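Side-chain contacts in soluble lytic murein transglycosylase (Pseudomonas aeruginosa, PDB 5OHU), which cleaves the glycan strands of bacterial peptidoglycan as a lytic transglycosylase, with both exolytic and endolytic turnover of the polymer: residues E606-Q609 with Y610-V614; H139-K142 with A143-Y146. All blocks are in the same frame, centred on the assembly; numbering follows the deposited sequence.

Contact 1 (E606-Q609 with Y610-V614); sequences ETRQ and YVQNV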
loop_
_atom_site.group_PDB
_atom_site.type_symbol
_atom_site.label_atom_id
_atom_site.label_comp_id
_atom_site.label_asym_id
_atom_site.label_seq_id
_atom_site.Cartn_x
_atom_site.Cartn_y
_atom_site.Cartn_z
ATOM N N GLU A 606 -1.717 -5.406 7.520
ATOM C CA GLU A 606 -0.313 -5.033 7.432
ATOM C C GLU A 606 0.515 -5.847 8.407
ATOM O O GLU A 606 1.600 -6.334 8.066
ATOM C CB GLU A 606 -0.115 -3.543 7.713
ATOM C CG GLU A 606 1.320 -3.255 8.172
ATOM C CD GLU A 606 1.688 -1.788 8.201
ATOM O OE1 GLU A 606 0.829 -0.928 7.910
ATOM O OE2 GLU A 606 2.858 -1.496 8.525
ATOM N N THR A 607 0.025 -5.989 9.637
ATOM C CA THR A 607 0.836 -6.657 10.642
ATOM C C THR A 607 0.922 -8.153 10.362
ATOM O O THR A 607 1.979 -8.768 10.561
ATOM C CB THR A 607 0.272 -6.378 12.024
ATOM O OG1 THR A 607 0.213 -4.964 12.217
ATOM C CG2 THR A 607 1.169 -6.982 13.074
ATOM N N ARG A 608 -0.163 -8.747 9.862
ATOM C CA ARG A 608 -0.122 -10.168 9.518
ATOM C C ARG A 608 0.947 -10.437 8.467
ATOM O O ARG A 608 1.775 -11.348 8.620
ATOM C CB ARG A 608 -1.488 -10.654 9.028
ATOM C CG ARG A 608 -1.408 -12.105 8.458
ATOM C CD ARG A 608 -2.648 -12.535 7.682
ATOM N NE ARG A 608 -3.854 -12.237 8.443
ATOM C CZ ARG A 608 -4.730 -11.281 8.146
ATOM N NH1 ARG A 608 -4.583 -10.520 7.050
ATOM N NH2 ARG A 608 -5.773 -11.112 8.946
ATOM N N GLN A 609 0.978 -9.613 7.413
ATOM C CA GLN A 609 1.959 -9.810 6.350
ATOM C C GLN A 609 3.364 -9.483 6.837
ATOM O O GLN A 609 4.329 -10.166 6.474
ATOM C CB GLN A 609 1.610 -8.948 5.135
ATOM C CG GLN A 609 2.409 -9.316 3.886
ATOM C CD GLN A 609 2.122 -10.747 3.437
ATOM O OE1 GLN A 609 0.966 -11.111 3.278
ATOM N NE2 GLN A 609 3.172 -11.570 3.259
ATOM N N TYR A 610 3.498 -8.426 7.641
ATOM C CA TYR A 610 4.775 -8.128 8.277
ATOM C C TYR A 610 5.342 -9.359 8.987
ATOM O O TYR A 610 6.479 -9.776 8.734
ATOM C CB TYR A 610 4.581 -6.971 9.261
ATOM C CG TYR A 610 5.843 -6.489 9.916
ATOM C CD1 TYR A 610 6.371 -7.150 11.022
ATOM C CD2 TYR A 610 6.517 -5.367 9.428
ATOM C CE1 TYR A 610 7.533 -6.701 11.618
ATOM C CE2 TYR A 610 7.674 -4.917 10.022
ATOM C CZ TYR A 610 8.180 -5.582 11.115
ATOM O OH TYR A 610 9.333 -5.122 11.718
ATOM N N VAL A 611 4.561 -9.946 9.894
ATOM C CA VAL A 611 5.026 -11.103 10.662
ATOM C C VAL A 611 5.371 -12.268 9.737
ATOM O O VAL A 611 6.420 -12.905 9.877
ATOM C CB VAL A 611 3.956 -11.510 11.696
ATOM C CG1 VAL A 611 4.305 -12.846 12.321
ATOM C CG2 VAL A 611 3.799 -10.407 12.782
ATOM N N GLN A 612 4.477 -12.588 8.799
ATOM C CA GLN A 612 4.774 -13.696 7.904
ATOM C C GLN A 612 6.034 -13.428 7.097
ATOM O O GLN A 612 6.832 -14.352 6.889
ATOM C CB GLN A 612 3.580 -13.992 7.004
ATOM C CG GLN A 612 2.350 -14.413 7.782
ATOM C CD GLN A 612 1.164 -14.740 6.883
ATOM O OE1 GLN A 612 1.178 -14.438 5.688
ATOM N NE2 GLN A 612 0.133 -15.373 7.456
ATOM N N ASN A 613 6.265 -12.172 6.690
ATOM C CA ASN A 613 7.491 -11.851 5.961
ATOM C C ASN A 613 8.725 -12.088 6.833
ATOM O O ASN A 613 9.687 -12.737 6.412
ATOM C CB ASN A 613 7.504 -10.386 5.502
ATOM C CG ASN A 613 6.565 -10.094 4.335
ATOM O OD1 ASN A 613 6.385 -8.924 3.960
ATOM N ND2 ASN A 613 5.876 -11.113 3.847
ATOM N N VAL A 614 8.736 -11.488 8.030
ATOM C CA VAL A 614 9.897 -11.559 8.913
ATOM C C VAL A 614 10.231 -13.008 9.247
ATOM O O VAL A 614 11.392 -13.417 9.185
ATOM C CB VAL A 614 9.657 -10.731 10.186
ATOM C CG1 VAL A 614 10.741 -11.018 11.229
ATOM C CG2 VAL A 614 9.613 -9.216 9.841
#

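Contact 2 (H139-K142 with A143-Y146); sequences HGQK and AEGY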
loop_
_atom_site.group_PDB
_atom_site.type_symbol
_atom_site.label_atom_id
_atom_site.label_comp_id
_atom_site.label_asym_id
_atom_site.label_seq_id
_atom_site.Cartn_x
_atom_site.Cartn_y
_atom_site.Cartn_z
ATOM N N HIS A 139 -18.245 20.715 -27.391
ATOM C CA HIS A 139 -17.916 20.195 -28.719
ATOM C C HIS A 139 -18.802 19.019 -29.086
ATOM O O HIS A 139 -18.331 18.013 -29.621
ATOM C CB HIS A 139 -16.444 19.801 -28.815
ATOM C CG HIS A 139 -15.510 20.968 -28.788
ATOM N ND1 HIS A 139 -15.189 21.639 -27.626
ATOM C CD2 HIS A 139 -14.833 21.591 -29.782
ATOM C CE1 HIS A 139 -14.353 22.621 -27.906
ATOM N NE2 HIS A 139 -14.116 22.612 -29.206
ATOM N N GLY A 140 -20.097 19.128 -28.800
ATOM C CA GLY A 140 -21.052 18.124 -29.240
ATOM C C GLY A 140 -20.911 16.758 -28.601
ATOM O O GLY A 140 -21.310 15.758 -29.202
ATOM N N GLN A 141 -20.351 16.688 -27.398
ATOM C CA GLN A 141 -20.273 15.430 -26.670
ATOM C C GLN A 141 -20.970 15.587 -25.325
ATOM O O GLN A 141 -20.385 15.293 -24.276
ATOM C CB GLN A 141 -18.817 15.004 -26.487
ATOM C CG GLN A 141 -18.295 14.054 -27.547
ATOM C CD GLN A 141 -16.876 13.595 -27.263
ATOM O OE1 GLN A 141 -15.921 14.156 -27.787
ATOM N NE2 GLN A 141 -16.733 12.572 -26.424
ATOM N N LYS A 142 -22.220 16.055 -25.351
ATOM C CA LYS A 142 -22.906 16.411 -24.111
ATOM C C LYS A 142 -23.161 15.188 -23.248
ATOM O O LYS A 142 -22.946 15.217 -22.031
ATOM C CB LYS A 142 -24.220 17.125 -24.418
ATOM C CG LYS A 142 -24.010 18.503 -24.966
ATOM C CD LYS A 142 -25.156 19.406 -24.641
ATOM C CE LYS A 142 -24.794 20.840 -24.970
ATOM N NZ LYS A 142 -23.734 21.341 -24.052
ATOM N N ALA A 143 -23.635 14.106 -23.860
ATOM C CA ALA A 143 -23.907 12.901 -23.093
ATOM C C ALA A 143 -22.649 12.406 -22.404
ATOM O O ALA A 143 -22.681 12.038 -21.226
ATOM C CB ALA A 143 -24.497 11.824 -24.003
ATOM N N GLU A 144 -21.522 12.409 -23.116
ATOM C CA GLU A 144 -20.272 12.001 -22.491
ATOM C C GLU A 144 -19.775 13.051 -21.505
ATOM O O GLU A 144 -19.147 12.702 -20.500
ATOM C CB GLU A 144 -19.210 11.714 -23.554
ATOM C CG GLU A 144 -19.584 10.601 -24.529
ATOM C CD GLU A 144 -20.149 11.122 -25.844
ATOM O OE1 GLU A 144 -21.064 11.975 -25.826
ATOM O OE2 GLU A 144 -19.663 10.676 -26.905
ATOM N N GLY A 145 -20.049 14.329 -21.775
ATOM C CA GLY A 145 -19.631 15.382 -20.863
ATOM C C GLY A 145 -20.417 15.374 -19.566
ATOM O O GLY A 145 -19.866 15.633 -18.492
ATOM N N TYR A 146 -21.718 15.079 -19.651
ATOM C CA TYR A 146 -22.507 14.839 -18.449
ATOM C C TYR A 146 -21.937 13.668 -17.658
ATOM O O TYR A 146 -21.767 13.748 -16.435
ATOM C CB TYR A 146 -23.976 14.594 -18.814
ATOM C CG TYR A 146 -24.714 15.800 -19.392
ATOM C CD1 TYR A 146 -24.079 17.020 -19.559
ATOM C CD2 TYR A 146 -26.052 15.715 -19.747
ATOM C CE1 TYR A 146 -24.744 18.111 -20.071
ATOM C CE2 TYR A 146 -26.729 16.801 -20.262
ATOM C CZ TYR A 146 -26.067 18.000 -20.424
ATOM O OH TYR A 146 -26.722 19.101 -20.940
#

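Contact 1 (E606-Q609 with Y610-V614)
Arg608 and Gln612, one helical turn apart, run alongside each other in the same direction, and the amide NE2 of Gln612 rests 3.7 Å from CG of Arg608. The touch is between an amide nitrogen and an aliphatic shank, since the guanidinium bends away at chi3 (-49°). The CG of Gln612 also lies 3.2 Å from the carbonyl O of Arg608, the oxygen that accepts the backbone N-H of Gln612. One residue further on, CB of Asn613 sits 3.3 Å from Gln609 O. That oxygen receives the N-H of Asn613 at 2.8 Å. Val611 places CG2 beside its own backbone N, and this methyl meets Thr607 O at 3.3 Å.

Beneath these side chains the i to i+4 bonds of helix 605-624 repeat, the one from Val611 N to Thr607 O being nearly straight at 172°. Farther out, Tyr610 and Val614 pack on helices 493-504 and 569-578 of the lysozyme-clan SLT domain, consistent with this helix being part of that unit.

The amide end of Gln612 thus lies against the stem of Arg608, while the polar groups find separate partners: Arg608 forms a salt bridge with Asp605 of its own helix and donates from NE to Glu600 O, Gln612 NE2 bonds to Tyr375 OH, and Tyr610, directed to another side of the helix, bonds through OH to Glu503. For these three buried side chains, burial is accompanied by polar pairing.

Contact 2 (H139-K142 with A143-Y146)
Tyr146 and Lys142 meet in the first turn of helix 142-153, which follows helix 126-138 after a short connecting loop and has Gln141 at its N-cap position. Two backbone hydrogen bonds establish the turn. Tyr146 N donates to Lys142 O at 2.7 Å in an almost straight bond (170°), whereas Gly145 N reaches Gln141 O with a more bent N-H angle of 144°.

Among the polar side chains, Gln141 and Glu144 cross at about a right angle, their amide and carboxylate planes steeply inclined to each other. Glu144 turns at chi2 (98°), which folds its carboxylate back over the start of the helix: OE1 comes 3.6 Å from Gln141 CA, and OE2 stands 3.5 Å from Gln141 NE2. Lys142 directs its charged end to two partners: Leu137 O ties it to the preceding helix, and a salt bridge to Glu173, just past helix 161-172, to the following one.

The last group gathers round Tyr146. Its ring makes apolar contact with Leu137 of helix 126-138, and its OH lies 4.0 Å from CD of Lys142. With CG beside its own backbone N, the ring lies with one face over the Lys142 carbonyl, whose O is 3.2 Å from Tyr146 CG.

Both contacts illustrate how a helix organises side chains about one turn apart, but in different settings. Contact 1 lies in the opening turns of helix 605-624 and is largely buried, its centre about 13 Å from the centre of the chain, packed against helices of the SLT domain. Contact 2 begins a helix at the surface, its centre about 36 Å from the centre of the chain, where the side chain of Gln141 lies about 3 Å from a bound phosphate ion, probably acquired from the crystallisation liquor. The centres of the two contacts are about 48 Å apart and their nearest atoms about 36 Å, so the two do not touch. Along the chain, 139-146 precedes 606-614.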